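Local coordinates for endonuclease NucS (Pyrococcus abyssi, PDB 2VLD), which cleaves the 3' and 5' single-stranded extremities of branched DNA structures, binding single-stranded DNA through its N-terminal region and cutting with its C-terminal nuclease region, at residues T30-C35 with P107-V112; R34-Y39 with E101-E106. The protein carries 2 engineered substitutions. All blocks are in the same frame, centred on the assembly; numbering follows the deposited sequence.

In the fold
Strand 28-40 pairs antiparallel with 106-113 in contact 1 and with 98-104 in contact 2, all within the PH-like N-terminal domain, the region that holds the single-stranded DNA binding site. It is an example of one long strand serving two successive partners because the returning chain bends: the corner falls at Ile105, and the two centres lie about 11 Å apart. The contacts share Arg34 and Cys35, and meet where CB of Ala33 packs 3.6 Å from the carbonyl O of Glu106. Both also touch the second subunit: contact 1 meets Phe113 and Glu116 of that subunit, contact 2 its His183, which belongs to the C-terminal nuclease region.

Contact 1 of 2, residues T30-C35 with P107-V112; sequences TIFARC and PYSLVV
Phe32 and Ser109 sit opposite each other at a classic beta bulge in an antiparallel pair of strands, part of the sheet of the PH-like domain. The carbonyl O of Phe32 takes the backbone N of Ser109 at 3.1 Å, and a weaker, strongly bent bond comes from the N of Tyr108. In return the N of Phe32 donates to the O of Ser109 at 2.9 Å, and that same oxygen lies at the edge of the Phe32 ring, in its plane. Farther along, Thr30 and Val111 form a regular hydrogen-bonded pair.

On the face carrying Ile31, CG1 of the isoleucine meets CG of Leu110 at 3.8 Å; Leu110 in turn packs against Ile15 and Leu18 of helix 12-25. On the other face Phe32 has CG anti to its carbonyl carbon (chi1 -46°), which carries CE1 to within 4.0 Å of Val111 CG2. Phe113 of the second subunit sets its ring nearly perpendicular to that of Phe32, tying this face to the dimer interface.

The extra residue of the bulge, Tyr108, runs alongside Arg34 with ring and guanidinium planes 83° apart. Asp51 accepts a hydrogen bond from the phenol, while the guanidinium makes a salt bridge to Glu116 of the second subunit. Tyr108 OH rests 3.4 Å from Arg34 CB and lies at the guanidinium edge.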
ATOM      1  N   THR A  30       8.959  -6.683  -0.356  1.00 54.56           N
ATOM      2  CA  THR A  30       8.555  -5.612  -1.266  1.00 53.87           C
ATOM      3  C   THR A  30       9.360  -5.729  -2.555  1.00 54.33           C
ATOM      4  O   THR A  30      10.586  -5.566  -2.551  1.00 54.81           O
ATOM      5  CB  THR A  30       8.762  -4.216  -0.659  1.00 53.58           C
ATOM      6  OG1 THR A  30       8.074  -4.125   0.586  1.00 52.68           O
ATOM      7  CG2 THR A  30       8.227  -3.130  -1.594  1.00 53.35           C
ATOM      8  N   ILE A  31       8.673  -6.014  -3.657  1.00 54.15           N
ATOM      9  CA  ILE A  31       9.324  -6.149  -4.941  1.00 53.79           C
ATOM     10  C   ILE A  31       9.000  -4.930  -5.798  1.00 54.45           C
ATOM     11  O   ILE A  31       7.848  -4.492  -5.884  1.00 54.76           O
ATOM     12  CB  ILE A  31       8.870  -7.439  -5.647  1.00 53.41           C
ATOM     13  CG1 ILE A  31       9.300  -8.663  -4.833  1.00 53.16           C
ATOM     14  CG2 ILE A  31       9.453  -7.520  -7.041  1.00 52.74           C
ATOM     15  CD1 ILE A  31       8.373  -9.880  -4.983  1.00 52.29           C
ATOM     16  N   PHE A  32      10.030  -4.370  -6.414  1.00 54.98           N
ATOM     17  CA  PHE A  32       9.858  -3.407  -7.490  1.00 55.34           C
ATOM     18  C   PHE A  32      10.157  -4.151  -8.782  1.00 55.66           C
ATOM     19  O   PHE A  32      11.239  -4.725  -8.939  1.00 55.33           O
ATOM     20  CB  PHE A  32      10.819  -2.245  -7.297  1.00 55.44           C
ATOM     21  CG  PHE A  32      10.841  -1.727  -5.910  1.00 55.56           C
ATOM     22  CD1 PHE A  32      11.449  -2.459  -4.893  1.00 55.57           C
ATOM     23  CD2 PHE A  32      10.242  -0.513  -5.605  1.00 55.20           C
ATOM     24  CE1 PHE A  32      11.458  -1.992  -3.589  1.00 56.12           C
ATOM     25  CE2 PHE A  32      10.240  -0.028  -4.300  1.00 55.91           C
ATOM     26  CZ  PHE A  32      10.852  -0.767  -3.286  1.00 56.22           C
ATOM     27  N   ALA A  33       9.195  -4.158  -9.698  1.00 56.21           N
ATOM     28  CA  ALA A  33       9.308  -4.983 -10.899  1.00 57.06           C
ATOM     29  C   ALA A  33       8.422  -4.527 -12.039  1.00 57.74           C
ATOM     30  O   ALA A  33       7.288  -4.097 -11.828  1.00 57.72           O
ATOM     31  CB  ALA A  33       8.998  -6.452 -10.568  1.00 56.73           C
ATOM     32  N   ARG A  34       8.956  -4.625 -13.255  1.00 58.88           N
ATOM     33  CA  ARG A  34       8.128  -4.608 -14.454  1.00 59.97           C
ATOM     34  C   ARG A  34       7.536  -5.999 -14.503  1.00 59.08           C
ATOM     35  O   ARG A  34       8.228  -6.993 -14.254  1.00 59.36           O
ATOM     36  CB  ARG A  34       8.941  -4.300 -15.704  1.00 59.70           C
ATOM     37  CG  ARG A  34       8.087  -4.123 -16.965  1.00 62.43           C
ATOM     38  CD  ARG A  34       8.870  -3.472 -18.124  1.00 64.23           C
ATOM     39  NE  ARG A  34       8.714  -2.016 -18.105  1.00 70.77           N
ATOM     40  CZ  ARG A  34       7.928  -1.325 -18.932  1.00 72.89           C
ATOM     41  NH1 ARG A  34       7.226  -1.943 -19.878  1.00 72.66           N
ATOM     42  NH2 ARG A  34       7.851  -0.004 -18.821  1.00 74.07           N
ATOM     43  N   CYS A  35       6.244  -6.066 -14.780  1.00 58.40           N
ATOM     44  CA  CYS A  35       5.499  -7.298 -14.603  1.00 57.60           C
ATOM     45  C   CYS A  35       4.190  -7.135 -15.298  1.00 57.10           C
ATOM     46  O   CYS A  35       3.891  -6.063 -15.824  1.00 56.75           O
ATOM     47  CB  CYS A  35       5.222  -7.532 -13.106  1.00 57.91           C
ATOM     48  SG  CYS A  35       4.278  -6.189 -12.280  1.00 57.58           S
ATOM     49  N   PRO A 107      12.606  -8.097 -12.754  1.00 74.12           N
ATOM     50  CA  PRO A 107      12.618  -7.715 -11.344  1.00 73.75           C
ATOM     51  C   PRO A 107      13.733  -6.714 -11.048  1.00 73.35           C
ATOM     52  O   PRO A 107      14.904  -7.093 -11.003  1.00 73.71           O
ATOM     53  CB  PRO A 107      12.858  -9.046 -10.620  1.00 73.78           C
ATOM     54  CG  PRO A 107      13.525  -9.945 -11.637  1.00 73.80           C
ATOM     55  CD  PRO A 107      13.368  -9.337 -13.004  1.00 73.99           C
ATOM     56  N   TYR A 108      13.370  -5.447 -10.862  1.00 72.61           N
ATOM     57  CA  TYR A 108      14.367  -4.408 -10.620  1.00 71.83           C
ATOM     58  C   TYR A 108      15.022  -4.556  -9.258  1.00 70.73           C
ATOM     59  O   TYR A 108      16.192  -4.234  -9.091  1.00 70.85           O
ATOM     60  CB  TYR A 108      13.757  -3.019 -10.727  1.00 72.52           C
ATOM     61  CG  TYR A 108      13.111  -2.713 -12.057  1.00 73.70           C
ATOM     62  CD1 TYR A 108      11.740  -2.469 -12.137  1.00 75.00           C
ATOM     63  CD2 TYR A 108      13.864  -2.647 -13.232  1.00 74.29           C
ATOM     64  CE1 TYR A 108      11.136  -2.165 -13.346  1.00 76.02           C
ATOM     65  CE2 TYR A 108      13.264  -2.346 -14.449  1.00 74.69           C
ATOM     66  CZ  TYR A 108      11.899  -2.112 -14.495  1.00 74.94           C
ATOM     67  OH  TYR A 108      11.280  -1.815 -15.682  1.00 74.94           O
ATOM     68  N   SER A 109      14.264  -5.038  -8.286  1.00 69.21           N
ATOM     69  CA  SER A 109      14.778  -5.219  -6.934  1.00 67.58           C
ATOM     70  C   SER A 109      13.758  -5.877  -6.035  1.00 66.40           C
ATOM     71  O   SER A 109      12.555  -5.731  -6.228  1.00 66.50           O
ATOM     72  CB  SER A 109      15.191  -3.883  -6.306  1.00 67.55           C
ATOM     73  OG  SER A 109      15.407  -4.040  -4.913  1.00 67.12           O
ATOM     74  N   LEU A 110      14.268  -6.582  -5.040  1.00 64.94           N
ATOM     75  CA  LEU A 110      13.458  -7.181  -4.012  1.00 63.89           C
ATOM     76  C   LEU A 110      14.046  -6.756  -2.674  1.00 63.74           C
ATOM     77  O   LEU A 110      15.260  -6.726  -2.505  1.00 63.84           O
ATOM     78  CB  LEU A 110      13.467  -8.705  -4.167  1.00 63.26           C
ATOM     79  CG  LEU A 110      12.593  -9.579  -3.265  1.00 61.97           C
ATOM     80  CD1 LEU A 110      12.423 -10.969  -3.862  1.00 59.23           C
ATOM     81  CD2 LEU A 110      13.170  -9.669  -1.853  1.00 60.29           C
ATOM     82  N   VAL A 111      13.177  -6.418  -1.731  1.00 63.71           N
ATOM     83  CA  VAL A 111      13.591  -6.015  -0.391  1.00 63.66           C
ATOM     84  C   VAL A 111      12.832  -6.822   0.670  1.00 64.16           C
ATOM     85  O   VAL A 111      11.588  -6.855   0.677  1.00 64.36           O
ATOM     86  CB  VAL A 111      13.323  -4.515  -0.158  1.00 63.53           C
ATOM     87  CG1 VAL A 111      13.634  -4.136   1.279  1.00 63.62           C
ATOM     88  CG2 VAL A 111      14.119  -3.655  -1.134  1.00 62.94           C
ATOM     89  N   VAL A 112      13.576  -7.477   1.555  1.00 64.33           N
ATOM     90  CA  VAL A 112      12.981  -8.130   2.716  1.00 64.78           C
ATOM     91  C   VAL A 112      13.137  -7.162   3.872  1.00 65.55           C
ATOM     92  O   VAL A 112      14.199  -6.567   4.051  1.00 65.77           O
ATOM     93  CB  VAL A 112      13.668  -9.473   3.069  1.00 64.63           C
ATOM     94  CG1 VAL A 112      12.980 -10.155   4.248  1.00 63.43           C
ATOM     95  CG2 VAL A 112      13.682 -10.397   1.866  1.00 64.77           C
TER

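Contact 2 of 2, residues R34-Y39 with E101-E106; sequences RCKVHY and EVEIIE
His38 reaches along the sheet to Glu103, its NE2 donating to OE1 of the glutamate at 2.8 Å, in an antiparallel pairing that closes with a beta bulge in the PH-like domain. Backbone bonds join Lys36 to Glu103 and His38 to Glu101 in both directions. At the far end two residues, Ile105 and Glu106, are set against the single Arg34, whose carbonyl O accepts their two N-H groups from the same face of its plane; the register slips by one residue as the chain turns its corner.

The tightly packed side carries Cys35, Val37 and Val102. CB of Cys35 lies 3.7 Å from Val102 CG1, and the sulfur, tucked over the backbone between N and C (chi1 59°), approaches the same methyl. Ile54, Phe62 and Ile64, from strands 50-56 and 62-65, continue this apolar layer over Val102.

The face of Lys36, His38, Glu101 and Glu103 is polar, and looser at Lys36. This lysine runs side by side with Glu103, its aliphatic CG touching the glutamate, yet its NZ stops 4.5 Å from OE1, too far for a salt bridge. Ile105, exposed at the corner, touches the lysine chain from there, with CD1 3.9 Å from Lys36 CD.

Toward Glu101 the polar face becomes buried. The Glu101 side chain lies alongside His38 with its carboxylate turned 51° from the ring, and pairs with Arg99 in a salt bridge. His183 of the second subunit stacks on the His38 ring. The Glu103 carboxylate might favour a charged imidazole, an effect that Arg99 may offset on the Glu101 side. Glu103 OE1 is met on its anti side, 34° out of the carboxylate plane, while staying almost in the plane of the His38 ring.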
ATOM      1  N   ARG A  34       8.956  -4.625 -13.255  1.00 58.88           N
ATOM      2  CA  ARG A  34       8.128  -4.608 -14.454  1.00 59.97           C
ATOM      3  C   ARG A  34       7.536  -5.999 -14.503  1.00 59.08           C
ATOM      4  O   ARG A  34       8.228  -6.993 -14.254  1.00 59.36           O
ATOM      5  CB  ARG A  34       8.941  -4.300 -15.704  1.00 59.70           C
ATOM      6  CG  ARG A  34       8.087  -4.123 -16.965  1.00 62.43           C
ATOM      7  CD  ARG A  34       8.870  -3.472 -18.124  1.00 64.23           C
ATOM      8  NE  ARG A  34       8.714  -2.016 -18.105  1.00 70.77           N
ATOM      9  CZ  ARG A  34       7.928  -1.325 -18.932  1.00 72.89           C
ATOM     10  NH1 ARG A  34       7.226  -1.943 -19.878  1.00 72.66           N
ATOM     11  NH2 ARG A  34       7.851  -0.004 -18.821  1.00 74.07           N
ATOM     12  N   CYS A  35       6.244  -6.066 -14.780  1.00 58.40           N
ATOM     13  CA  CYS A  35       5.499  -7.298 -14.603  1.00 57.60           C
ATOM     14  C   CYS A  35       4.190  -7.135 -15.298  1.00 57.10           C
ATOM     15  O   CYS A  35       3.891  -6.063 -15.824  1.00 56.75           O
ATOM     16  CB  CYS A  35       5.222  -7.532 -13.106  1.00 57.91           C
ATOM     17  SG  CYS A  35       4.278  -6.189 -12.280  1.00 57.58           S
ATOM     18  N   LYS A  36       3.402  -8.200 -15.297  1.00 56.66           N
ATOM     19  CA  LYS A  36       1.985  -8.059 -15.577  1.00 56.65           C
ATOM     20  C   LYS A  36       1.160  -8.817 -14.552  1.00 55.42           C
ATOM     21  O   LYS A  36       1.696  -9.613 -13.775  1.00 55.98           O
ATOM     22  CB  LYS A  36       1.614  -8.383 -17.036  1.00 57.40           C
ATOM     23  CG  LYS A  36       2.417  -9.467 -17.714  1.00 60.49           C
ATOM     24  CD  LYS A  36       2.504  -9.228 -19.230  1.00 65.05           C
ATOM     25  CE  LYS A  36       1.411  -9.967 -20.019  1.00 69.36           C
ATOM     26  NZ  LYS A  36       1.631  -9.829 -21.498  1.00 71.80           N
ATOM     27  N   VAL A  37      -0.132  -8.512 -14.513  1.00 53.72           N
ATOM     28  CA  VAL A  37      -0.993  -8.996 -13.450  1.00 52.07           C
ATOM     29  C   VAL A  37      -2.155  -9.725 -14.075  1.00 51.87           C
ATOM     30  O   VAL A  37      -2.732  -9.250 -15.056  1.00 51.61           O
ATOM     31  CB  VAL A  37      -1.533  -7.832 -12.565  1.00 51.77           C
ATOM     32  CG1 VAL A  37      -2.389  -8.366 -11.422  1.00 50.01           C
ATOM     33  CG2 VAL A  37      -0.389  -6.984 -12.039  1.00 50.04           C
ATOM     34  N   HIS A  38      -2.475 -10.872 -13.495  1.00 51.52           N
ATOM     35  CA  HIS A  38      -3.604 -11.682 -13.903  1.00 52.05           C
ATOM     36  C   HIS A  38      -4.420 -11.996 -12.660  1.00 52.53           C
ATOM     37  O   HIS A  38      -3.864 -12.454 -11.650  1.00 52.93           O
ATOM     38  CB  HIS A  38      -3.128 -12.995 -14.518  1.00 51.86           C
ATOM     39  CG  HIS A  38      -2.078 -12.828 -15.570  1.00 51.39           C
ATOM     40  ND1 HIS A  38      -2.380 -12.657 -16.905  1.00 50.70           N
ATOM     41  CD2 HIS A  38      -0.727 -12.824 -15.487  1.00 50.15           C
ATOM     42  CE1 HIS A  38      -1.261 -12.549 -17.597  1.00 50.91           C
ATOM     43  NE2 HIS A  38      -0.244 -12.649 -16.760  1.00 51.04           N
ATOM     44  N   TYR A  39      -5.727 -11.757 -12.745  1.00 52.69           N
ATOM     45  CA  TYR A  39      -6.630 -11.988 -11.641  1.00 52.92           C
ATOM     46  C   TYR A  39      -7.760 -12.885 -12.078  1.00 54.28           C
ATOM     47  O   TYR A  39      -8.306 -12.728 -13.168  1.00 54.17           O
ATOM     48  CB  TYR A  39      -7.217 -10.664 -11.141  1.00 52.61           C
ATOM     49  CG  TYR A  39      -8.249 -10.846 -10.054  1.00 50.83           C
ATOM     50  CD1 TYR A  39      -7.851 -11.088  -8.742  1.00 48.77           C
ATOM     51  CD2 TYR A  39      -9.619 -10.785 -10.336  1.00 49.73           C
ATOM     52  CE1 TYR A  39      -8.778 -11.285  -7.728  1.00 49.59           C
ATOM     53  CE2 TYR A  39     -10.568 -10.966  -9.323  1.00 49.87           C
ATOM     54  CZ  TYR A  39     -10.133 -11.221  -8.014  1.00 51.13           C
ATOM     55  OH  TYR A  39     -11.035 -11.412  -6.980  1.00 52.19           O
ATOM     56  N   GLU A 101      -1.986 -13.228  -9.743  1.00 55.12           N
ATOM     57  CA  GLU A 101      -0.653 -13.549 -10.240  1.00 55.86           C
ATOM     58  C   GLU A 101       0.121 -12.326 -10.722  1.00 56.23           C
ATOM     59  O   GLU A 101      -0.395 -11.480 -11.445  1.00 56.34           O
ATOM     60  CB  GLU A 101      -0.732 -14.595 -11.356  1.00 55.61           C
ATOM     61  CG  GLU A 101       0.481 -14.630 -12.264  1.00 55.83           C
ATOM     62  CD  GLU A 101       0.378 -15.671 -13.364  1.00 56.19           C
ATOM     63  OE1 GLU A 101      -0.746 -16.095 -13.689  1.00 57.81           O
ATOM     64  OE2 GLU A 101       1.428 -16.065 -13.907  1.00 55.76           O
ATOM     65  N   VAL A 102       1.371 -12.252 -10.305  1.00 57.05           N
ATOM     66  CA  VAL A 102       2.289 -11.264 -10.815  1.00 57.92           C
ATOM     67  C   VAL A 102       3.266 -12.038 -11.674  1.00 59.25           C
ATOM     68  O   VAL A 102       4.138 -12.726 -11.148  1.00 59.31           O
ATOM     69  CB  VAL A 102       3.047 -10.548  -9.664  1.00 57.42           C
ATOM     70  CG1 VAL A 102       4.138  -9.650 -10.209  1.00 56.90           C
ATOM     71  CG2 VAL A 102       2.081  -9.736  -8.824  1.00 56.38           C
ATOM     72  N   GLU A 103       3.116 -11.967 -12.992  1.00 60.72           N
ATOM     73  CA  GLU A 103       4.130 -12.581 -13.840  1.00 62.66           C
ATOM     74  C   GLU A 103       5.262 -11.590 -14.006  1.00 63.17           C
ATOM     75  O   GLU A 103       5.108 -10.552 -14.637  1.00 63.43           O
ATOM     76  CB  GLU A 103       3.571 -13.116 -15.174  1.00 62.49           C
ATOM     77  CG  GLU A 103       3.716 -12.223 -16.390  1.00 63.46           C
ATOM     78  CD  GLU A 103       3.304 -12.925 -17.673  1.00 63.88           C
ATOM     79  OE1 GLU A 103       2.157 -12.714 -18.132  1.00 65.28           O
ATOM     80  OE2 GLU A 103       4.119 -13.700 -18.220  1.00 66.82           O
ATOM     81  N   ILE A 104       6.384 -11.904 -13.382  1.00 64.49           N
ATOM     82  CA  ILE A 104       7.528 -11.010 -13.367  1.00 65.92           C
ATOM     83  C   ILE A 104       8.203 -11.009 -14.723  1.00 67.47           C
ATOM     84  O   ILE A 104       8.578 -12.056 -15.240  1.00 67.78           O
ATOM     85  CB  ILE A 104       8.541 -11.416 -12.283  1.00 65.60           C
ATOM     86  CG1 ILE A 104       7.834 -11.508 -10.923  1.00 64.67           C
ATOM     87  CG2 ILE A 104       9.731 -10.455 -12.286  1.00 65.17           C
ATOM     88  CD1 ILE A 104       8.761 -11.597  -9.746  1.00 63.44           C
ATOM     89  N   ILE A 105       8.335  -9.825 -15.298  1.00 69.26           N
ATOM     90  CA  ILE A 105       9.017  -9.651 -16.563  1.00 71.07           C
ATOM     91  C   ILE A 105      10.478  -9.299 -16.306  1.00 72.31           C
ATOM     92  O   ILE A 105      11.390  -9.821 -16.952  1.00 72.68           O
ATOM     93  CB  ILE A 105       8.333  -8.543 -17.379  1.00 71.09           C
ATOM     94  CG1 ILE A 105       7.064  -9.109 -18.013  1.00 71.61           C
ATOM     95  CG2 ILE A 105       9.288  -7.946 -18.432  1.00 71.19           C
ATOM     96  CD1 ILE A 105       6.214  -8.092 -18.707  1.00 72.74           C
ATOM     97  N   GLU A 106      10.678  -8.430 -15.327  1.00 73.62           N
ATOM     98  CA  GLU A 106      11.945  -7.785 -15.098  1.00 74.89           C
ATOM     99  C   GLU A 106      11.936  -7.332 -13.637  1.00 74.48           C
ATOM    100  O   GLU A 106      11.296  -6.333 -13.301  1.00 74.62           O
ATOM    101  CB  GLU A 106      12.071  -6.605 -16.068  1.00 75.56           C
ATOM    102  CG  GLU A 106      13.125  -5.564 -15.731  1.00 79.46           C
ATOM    103  CD  GLU A 106      14.521  -5.931 -16.193  1.00 84.23           C
ATOM    104  OE1 GLU A 106      14.674  -6.927 -16.934  1.00 86.93           O
ATOM    105  OE2 GLU A 106      15.471  -5.211 -15.813  1.00 85.20           O
TER